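Probable N-acetyl-gamma-glutamyl-phosphate reductase, chloroplastic (Arabidopsis thaliana, PDB 1XYG) probably catalyses the reversible NADP-dependent conversion of N-acetylglutamyl 5-phosphate to N-acetylglutamate 5-semialdehyde, the third of four steps from glutamate to N-acetylornithine in arginine biosynthesis. Local coordinates at residues 44-55 with 69-80; 85-96 with 106-115. All coordinates share one frame; numbering follows the deposited sequence.

Both contacts belong to the NAD-binding domain and reach the same parallel sheet, with centres about 15 Å apart. Interaction 1 ties strand 42-47, one of the two outermost in the chain's parallel sheet, and the turns after it, to the loop before strand 85-88; interaction 2 then pairs strand 85-88 with 107-110, further inside the sheet, and strand 17-22 lies between 42-47 and 85-88. The two meet at Phe-80, whose CD1 lies 4.1 Å from Val-86 CG2 and whose O lies 3.8 Å from Leu-106 CD1. Their relation to the active site differs: the His-92 side chain of interaction 2 is about 9 Å from that of Cys-163, the catalytic residue by similarity, whereas interaction 1 lies away from it.

Interaction 1. Residues 44-55 with 69-80; sequences VTLMTADRKAGQ and LPTLVSVKDADF
With CG of Leu-72 anti to its own carbonyl carbon (chi1 -63°), the two methyls of this residue divide between Met-47 and Ala-49: CD2 rests 3.7 Å from Met-47 CB, and CD1 lies 3.9 Å from Ala-49 CB. Met-47 is bent at its last torsion (chi3 -62°), which lays CE across Leu-69, 3.6 Å from its CB, and beside the ring of Pro-70. Leu-46 sends its CD2 to within 4.2 Å of Ala-78 CB and touches the Phe-80 ring obliquely with the same methyl.

The backbones lock together around these side chains. Val-73 N donates to Met-47 O at 3.1 Å and an almost straight 169°, while Val-73 O receives Ala-49 N at 3.0 Å, so a single bridge pairs Val-73 with Thr-48. Two overlapping turns, a type I from Asp-50 to Ala-53 and a type II from Lys-52 to Gln-55, bring the chain back to Leu-72: Gly-54 N reaches Leu-72 O at 2.7 Å from above the carbonyl plane, and Leu-72 N donates to Gln-55 O at 3.3 Å. One water joins Met-47 N to Thr-71 O, and another joins Ala-49 O to Val-75 N. Thr-48 OG1 is buried without a partner in the model. With an alanine at Leu-72, the methyls meeting Met-47 CB and Ala-49 CB are gone, which is likely to open a gap there and against Val-60 of helix 57-60.

In the turns of 44-55, Lys-52 NZ forms a salt bridge with Glu-203 of the second subunit. The whole is loop packing beside strand 42-47, an outermost strand, within this chain, of the Rossmann-type parallel sheet.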
# COMPACT_ATOMS: atom_id res chain seq x y z
N VAL A 44 -24.88 18.35 13.12
CA VAL A 44 -24.05 19.45 12.63
C VAL A 44 -24.93 20.48 11.91
O VAL A 44 -25.58 20.15 10.92
CB VAL A 44 -22.98 18.96 11.64
CG1 VAL A 44 -22.15 20.14 11.15
CG2 VAL A 44 -22.09 17.92 12.31
N THR A 45 -24.95 21.71 12.41
CA THR A 45 -25.76 22.76 11.81
C THR A 45 -24.92 23.93 11.32
O THR A 45 -25.42 24.81 10.61
CB THR A 45 -26.83 23.30 12.80
OG1 THR A 45 -26.18 23.76 14.00
CG2 THR A 45 -27.84 22.23 13.15
N LEU A 46 -23.65 23.95 11.68
CA LEU A 46 -22.75 25.03 11.28
C LEU A 46 -21.32 24.52 11.02
O LEU A 46 -20.75 23.83 11.86
CB LEU A 46 -22.73 26.10 12.36
CG LEU A 46 -21.80 27.27 12.07
CD1 LEU A 46 -22.13 27.87 10.71
CD2 LEU A 46 -21.94 28.31 13.17
N MET A 47 -20.75 24.87 9.87
CA MET A 47 -19.39 24.41 9.53
C MET A 47 -18.49 25.49 8.91
O MET A 47 -18.89 26.21 7.99
CB MET A 47 -19.45 23.23 8.55
CG MET A 47 -20.14 21.98 9.07
SD MET A 47 -19.88 20.54 7.99
CE MET A 47 -20.65 21.07 6.44
N THR A 48 -17.25 25.57 9.41
CA THR A 48 -16.24 26.54 8.97
C THR A 48 -15.09 25.95 8.13
O THR A 48 -14.60 24.85 8.40
CB THR A 48 -15.58 27.24 10.17
OG1 THR A 48 -16.55 27.99 10.90
CG2 THR A 48 -14.52 28.16 9.70
N ALA A 49 -14.66 26.70 7.11
CA ALA A 49 -13.55 26.32 6.24
C ALA A 49 -12.81 27.60 5.84
O ALA A 49 -13.37 28.69 5.85
CB ALA A 49 -14.06 25.61 5.00
N ASP A 50 -11.54 27.45 5.49
CA ASP A 50 -10.74 28.61 5.12
C ASP A 50 -10.79 28.92 3.61
O ASP A 50 -11.63 29.70 3.16
CB ASP A 50 -9.30 28.40 5.58
CG ASP A 50 -8.47 29.66 5.49
OD1 ASP A 50 -8.97 30.73 5.92
OD2 ASP A 50 -7.32 29.59 5.00
N ARG A 51 -9.89 28.30 2.85
CA ARG A 51 -9.84 28.52 1.41
C ARG A 51 -11.06 27.96 0.72
O ARG A 51 -11.50 28.48 -0.30
CB ARG A 51 -8.59 27.86 0.83
CG ARG A 51 -7.36 28.12 1.65
CD ARG A 51 -6.12 27.57 0.98
NE ARG A 51 -4.98 27.63 1.90
CZ ARG A 51 -3.73 27.41 1.55
NH1 ARG A 51 -3.43 27.13 0.29
NH2 ARG A 51 -2.76 27.47 2.46
N LYS A 52 -11.62 26.90 1.28
CA LYS A 52 -12.78 26.26 0.69
C LYS A 52 -14.12 26.73 1.24
O LYS A 52 -15.13 26.05 1.11
CB LYS A 52 -12.64 24.74 0.82
CG LYS A 52 -11.43 24.22 0.06
CD LYS A 52 -11.17 22.74 0.29
CE LYS A 52 -9.91 22.31 -0.44
NZ LYS A 52 -9.60 20.86 -0.24
N ALA A 53 -14.12 27.91 1.85
CA ALA A 53 -15.35 28.48 2.38
C ALA A 53 -16.24 28.74 1.18
O ALA A 53 -15.74 29.02 0.09
CB ALA A 53 -15.07 29.78 3.11
N GLY A 54 -17.55 28.64 1.37
CA GLY A 54 -18.48 28.87 0.28
C GLY A 54 -18.70 27.61 -0.55
O GLY A 54 -19.62 27.54 -1.36
N GLN A 55 -17.84 26.62 -0.35
CA GLN A 55 -17.97 25.37 -1.09
C GLN A 55 -18.86 24.38 -0.36
O GLN A 55 -18.96 24.39 0.86
CB GLN A 55 -16.60 24.73 -1.31
CG GLN A 55 -15.75 25.38 -2.37
CD GLN A 55 -14.49 24.59 -2.65
OE1 GLN A 55 -14.55 23.40 -2.99
NE2 GLN A 55 -13.34 25.24 -2.52
N LEU A 69 -25.53 18.30 4.50
CA LEU A 69 -24.82 19.21 5.40
C LEU A 69 -24.93 20.66 4.97
O LEU A 69 -25.30 20.96 3.84
CB LEU A 69 -23.34 18.81 5.46
CG LEU A 69 -23.06 17.39 5.96
CD1 LEU A 69 -21.61 17.02 5.68
CD2 LEU A 69 -23.38 17.33 7.44
N PRO A 70 -24.56 21.59 5.86
CA PRO A 70 -24.62 23.02 5.57
C PRO A 70 -23.52 23.42 4.62
O PRO A 70 -22.59 22.66 4.39
CB PRO A 70 -24.43 23.67 6.94
CG PRO A 70 -24.78 22.57 7.90
CD PRO A 70 -24.21 21.37 7.27
N THR A 71 -23.65 24.62 4.05
CA THR A 71 -22.66 25.14 3.12
C THR A 71 -21.55 25.68 4.01
O THR A 71 -21.84 26.24 5.07
CB THR A 71 -23.28 26.29 2.27
OG1 THR A 71 -24.41 25.78 1.55
CG2 THR A 71 -22.26 26.83 1.29
N LEU A 72 -20.30 25.50 3.63
CA LEU A 72 -19.18 26.00 4.44
C LEU A 72 -19.10 27.52 4.42
O LEU A 72 -19.25 28.14 3.37
CB LEU A 72 -17.86 25.42 3.94
CG LEU A 72 -17.73 23.90 4.06
CD1 LEU A 72 -16.65 23.42 3.11
CD2 LEU A 72 -17.43 23.52 5.49
N VAL A 73 -18.85 28.11 5.58
CA VAL A 73 -18.71 29.56 5.67
C VAL A 73 -17.36 29.88 6.28
O VAL A 73 -16.62 28.99 6.70
CB VAL A 73 -19.80 30.19 6.56
CG1 VAL A 73 -21.18 29.73 6.10
CG2 VAL A 73 -19.57 29.84 8.03
N SER A 74 -17.04 31.17 6.31
CA SER A 74 -15.79 31.65 6.87
C SER A 74 -15.98 31.87 8.37
O SER A 74 -17.08 32.24 8.80
CB SER A 74 -15.40 32.96 6.20
OG SER A 74 -14.29 33.55 6.84
N VAL A 75 -14.94 31.63 9.16
CA VAL A 75 -15.01 31.86 10.60
C VAL A 75 -15.54 33.25 10.88
O VAL A 75 -16.33 33.46 11.80
CB VAL A 75 -13.62 31.79 11.28
CG1 VAL A 75 -13.77 32.04 12.77
CG2 VAL A 75 -12.97 30.46 11.03
N LYS A 76 -15.10 34.22 10.08
CA LYS A 76 -15.52 35.60 10.27
C LYS A 76 -17.02 35.83 10.03
O LYS A 76 -17.59 36.78 10.57
CB LYS A 76 -14.70 36.52 9.36
CG LYS A 76 -13.22 36.56 9.71
CD LYS A 76 -12.48 37.52 8.80
CE LYS A 76 -11.00 37.59 9.15
NZ LYS A 76 -10.29 38.54 8.25
N ASP A 77 -17.65 34.96 9.24
CA ASP A 77 -19.08 35.11 8.95
C ASP A 77 -19.99 34.12 9.68
O ASP A 77 -21.20 34.09 9.43
CB ASP A 77 -19.33 34.98 7.44
CG ASP A 77 -18.65 36.06 6.63
OD1 ASP A 77 -18.60 37.22 7.11
OD2 ASP A 77 -18.17 35.77 5.52
N ALA A 78 -19.43 33.34 10.60
CA ALA A 78 -20.21 32.36 11.34
C ALA A 78 -20.85 32.93 12.59
O ALA A 78 -20.19 33.63 13.37
CB ALA A 78 -19.32 31.18 11.71
N ASP A 79 -22.13 32.63 12.79
CA ASP A 79 -22.87 33.09 13.96
C ASP A 79 -22.94 31.94 14.97
O ASP A 79 -23.71 31.00 14.80
CB ASP A 79 -24.29 33.52 13.58
CG ASP A 79 -24.97 34.29 14.70
OD1 ASP A 79 -24.96 33.82 15.85
OD2 ASP A 79 -25.52 35.38 14.42
N PHE A 80 -22.13 32.04 16.02
CA PHE A 80 -22.06 31.00 17.04
C PHE A 80 -23.17 30.96 18.08
O PHE A 80 -23.17 30.08 18.95
CB PHE A 80 -20.68 31.06 17.70
CG PHE A 80 -19.58 30.64 16.79
CD1 PHE A 80 -19.44 29.30 16.42
CD2 PHE A 80 -18.72 31.58 16.22
CE1 PHE A 80 -18.47 28.91 15.51
CE2 PHE A 80 -17.75 31.19 15.30
CZ PHE A 80 -17.62 29.86 14.95
O HOH W 1 -22.20 26.38 8.05
O HOH W 2 -12.57 30.64 7.87

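Interaction 2. Residues 85-96 with 106-115; sequences AVFCCLPHGTTQ and LKIVDLSADF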
# COMPACT_ATOMS: atom_id res chain seq x y z
N ALA A 85 -22.98 23.43 21.08
CA ALA A 85 -21.62 23.01 21.39
C ALA A 85 -20.76 23.14 20.13
O ALA A 85 -21.27 23.13 19.01
CB ALA A 85 -21.60 21.57 21.90
N VAL A 86 -19.45 23.25 20.33
CA VAL A 86 -18.53 23.41 19.21
C VAL A 86 -17.31 22.50 19.26
O VAL A 86 -16.77 22.23 20.33
CB VAL A 86 -18.04 24.89 19.15
CG1 VAL A 86 -16.76 24.97 18.35
CG2 VAL A 86 -19.11 25.78 18.53
N PHE A 87 -16.90 22.03 18.09
CA PHE A 87 -15.71 21.20 17.94
C PHE A 87 -14.76 22.08 17.15
O PHE A 87 -15.12 22.58 16.08
CB PHE A 87 -16.00 19.93 17.12
CG PHE A 87 -16.65 18.82 17.90
CD1 PHE A 87 -15.96 18.19 18.93
CD2 PHE A 87 -17.93 18.38 17.58
CE1 PHE A 87 -16.55 17.13 19.64
CE2 PHE A 87 -18.53 17.33 18.28
CZ PHE A 87 -17.83 16.70 19.32
N CYS A 88 -13.56 22.29 17.66
CA CYS A 88 -12.61 23.12 16.94
C CYS A 88 -11.47 22.30 16.35
O CYS A 88 -10.72 21.63 17.07
CB CYS A 88 -12.05 24.20 17.86
SG CYS A 88 -10.81 25.22 17.03
N CYS A 89 -11.33 22.35 15.03
CA CYS A 89 -10.28 21.62 14.33
C CYS A 89 -9.35 22.54 13.55
O CYS A 89 -8.93 22.20 12.45
CB CYS A 89 -10.89 20.58 13.38
SG CYS A 89 -11.91 19.30 14.17
N LEU A 90 -9.04 23.71 14.11
CA LEU A 90 -8.15 24.66 13.44
C LEU A 90 -6.70 24.32 13.79
O LEU A 90 -6.44 23.48 14.66
CB LEU A 90 -8.50 26.09 13.87
CG LEU A 90 -9.92 26.49 13.44
CD1 LEU A 90 -10.30 27.84 14.03
CD2 LEU A 90 -9.97 26.52 11.92
N PRO A 91 -5.73 24.94 13.10
CA PRO A 91 -4.33 24.65 13.41
C PRO A 91 -3.87 25.31 14.71
O PRO A 91 -4.56 26.18 15.26
CB PRO A 91 -3.58 25.19 12.20
CG PRO A 91 -4.60 25.06 11.09
CD PRO A 91 -5.84 25.55 11.76
N HIS A 92 -2.69 24.90 15.17
CA HIS A 92 -2.09 25.41 16.39
C HIS A 92 -1.63 26.86 16.20
O HIS A 92 -0.83 27.15 15.32
CB HIS A 92 -0.89 24.52 16.76
CG HIS A 92 -1.14 23.05 16.55
ND1 HIS A 92 -2.30 22.43 16.96
CD2 HIS A 92 -0.39 22.09 15.97
CE1 HIS A 92 -2.26 21.15 16.63
NE2 HIS A 92 -1.11 20.92 16.03
N GLY A 93 -2.16 27.77 17.01
CA GLY A 93 -1.78 29.17 16.92
C GLY A 93 -2.82 30.07 16.29
O GLY A 93 -2.51 31.18 15.85
N THR A 94 -4.05 29.60 16.27
CA THR A 94 -5.17 30.31 15.69
C THR A 94 -6.31 30.17 16.68
O THR A 94 -7.07 31.10 16.94
CB THR A 94 -5.60 29.63 14.38
OG1 THR A 94 -4.48 29.56 13.49
CG2 THR A 94 -6.74 30.37 13.73
N THR A 95 -6.38 28.97 17.22
CA THR A 95 -7.40 28.54 18.16
C THR A 95 -7.59 29.39 19.42
O THR A 95 -8.72 29.58 19.86
CB THR A 95 -7.13 27.07 18.57
OG1 THR A 95 -7.22 26.24 17.40
CG2 THR A 95 -8.12 26.61 19.58
N GLN A 96 -6.50 29.88 19.99
CA GLN A 96 -6.60 30.67 21.21
C GLN A 96 -7.44 31.94 21.12
O GLN A 96 -8.34 32.14 21.93
CB GLN A 96 -5.20 31.01 21.73
CG GLN A 96 -4.62 29.98 22.70
CD GLN A 96 -3.12 30.08 22.85
OE1 GLN A 96 -2.53 31.13 22.62
NE2 GLN A 96 -2.48 28.98 23.24
N LEU A 106 -21.44 28.36 25.24
CA LEU A 106 -21.02 27.22 24.45
C LEU A 106 -20.10 26.24 25.17
O LEU A 106 -19.19 26.65 25.89
CB LEU A 106 -20.30 27.69 23.19
CG LEU A 106 -21.13 28.28 22.06
CD1 LEU A 106 -20.18 28.78 20.96
CD2 LEU A 106 -22.09 27.22 21.52
N LYS A 107 -20.36 24.95 24.97
CA LYS A 107 -19.49 23.92 25.51
C LYS A 107 -18.50 23.73 24.35
O LYS A 107 -18.90 23.55 23.20
CB LYS A 107 -20.26 22.62 25.78
CG LYS A 107 -21.13 22.66 27.03
CD LYS A 107 -20.28 22.87 28.28
CE LYS A 107 -21.12 22.86 29.55
NZ LYS A 107 -21.81 21.56 29.75
N ILE A 108 -17.21 23.77 24.65
CA ILE A 108 -16.20 23.67 23.60
C ILE A 108 -15.15 22.58 23.76
O ILE A 108 -14.58 22.38 24.83
CB ILE A 108 -15.43 25.01 23.46
CG1 ILE A 108 -16.40 26.17 23.26
CG2 ILE A 108 -14.45 24.93 22.30
CD1 ILE A 108 -15.76 27.53 23.44
N VAL A 109 -14.91 21.86 22.67
CA VAL A 109 -13.89 20.84 22.66
C VAL A 109 -12.91 21.22 21.56
O VAL A 109 -13.23 21.13 20.37
CB VAL A 109 -14.45 19.42 22.40
CG1 VAL A 109 -13.29 18.45 22.14
CG2 VAL A 109 -15.23 18.94 23.63
N ASP A 110 -11.74 21.67 21.97
CA ASP A 110 -10.71 22.08 21.02
C ASP A 110 -9.80 20.90 20.70
O ASP A 110 -9.18 20.34 21.60
CB ASP A 110 -9.88 23.23 21.58
CG ASP A 110 -8.73 23.63 20.66
OD1 ASP A 110 -8.92 23.56 19.43
OD2 ASP A 110 -7.66 24.03 21.15
N LEU A 111 -9.73 20.53 19.43
CA LEU A 111 -8.88 19.42 19.02
C LEU A 111 -7.44 19.85 18.77
O LEU A 111 -6.57 18.99 18.60
CB LEU A 111 -9.44 18.73 17.78
CG LEU A 111 -10.60 17.78 18.04
CD1 LEU A 111 -11.91 18.56 18.07
CD2 LEU A 111 -10.64 16.71 16.97
N SER A 112 -7.19 21.16 18.75
CA SER A 112 -5.84 21.66 18.52
C SER A 112 -5.02 21.43 19.79
O SER A 112 -5.54 20.94 20.79
CB SER A 112 -5.85 23.15 18.19
OG SER A 112 -5.75 23.92 19.38
N ALA A 113 -3.75 21.81 19.75
CA ALA A 113 -2.88 21.63 20.90
C ALA A 113 -2.73 22.90 21.74
O ALA A 113 -2.15 22.87 22.83
CB ALA A 113 -1.52 21.17 20.43
N ASP A 114 -3.27 24.01 21.24
CA ASP A 114 -3.15 25.31 21.90
C ASP A 114 -3.59 25.45 23.35
O ASP A 114 -3.20 26.42 24.02
CB ASP A 114 -3.87 26.39 21.08
CG ASP A 114 -3.02 26.98 19.98
OD1 ASP A 114 -1.82 26.64 19.88
OD2 ASP A 114 -3.57 27.80 19.22
N PHE A 115 -4.42 24.54 23.86
CA PHE A 115 -4.87 24.65 25.25
C PHE A 115 -4.49 23.43 26.10
O PHE A 115 -4.97 23.29 27.23
CB PHE A 115 -6.39 24.84 25.30
CG PHE A 115 -6.84 26.24 25.00
CD1 PHE A 115 -6.67 27.26 25.93
CD2 PHE A 115 -7.45 26.55 23.78
CE1 PHE A 115 -7.09 28.55 25.67
CE2 PHE A 115 -7.87 27.84 23.50
CZ PHE A 115 -7.69 28.85 24.44
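A beta-alpha-beta unit of the Rossmann type, strand 85-88, helix 95-100 and strand 107-110, sets Ala-85 to Cys-88 beside Lys-107 to Asp-110, the strand axes 12° apart and 4.8 Å at closest approach. The parallel ladder runs from Val-86 N to Lys-107 O (2.9 Å) as far as Leu-111 N to Cys-88 O (2.8 Å). Beyond the strands, side chains bond to backbone atoms across the contact. Asp-114 OD2 accepts Gly-93 N at 2.6 Å on its syn side, its OD1 bonded to Tyr-123 OH, and Asp-114 O receives Gln-96 NE2 at 2.8 Å, in the plane of that amide; Gln-96 OE1 meets Lys-132 N. Gln-96 CG also lies over a face of the Phe-115 ring, a CH-pi contact, and Ala-113 CB sits likewise over the poorly ordered His-92 ring. Asp-110, whose chi1 of 177° turns CG anti to the backbone N, takes Ser-112 OG at 2.6 Å on OD2 and Ser-112 N on OD1 in an Asx turn; Ser-112 OG in turn accepts Asp-114 N in an ST turn, a relay consistent with Asp-110 holding Ser-112, and through it Asp-114, in place.

Strand 17-22 flanks 85-88, helix 329-343 packs on Phe-87 and Val-109, and Ile-99 of helix 95-100 meets Asp-110 and Phe-115.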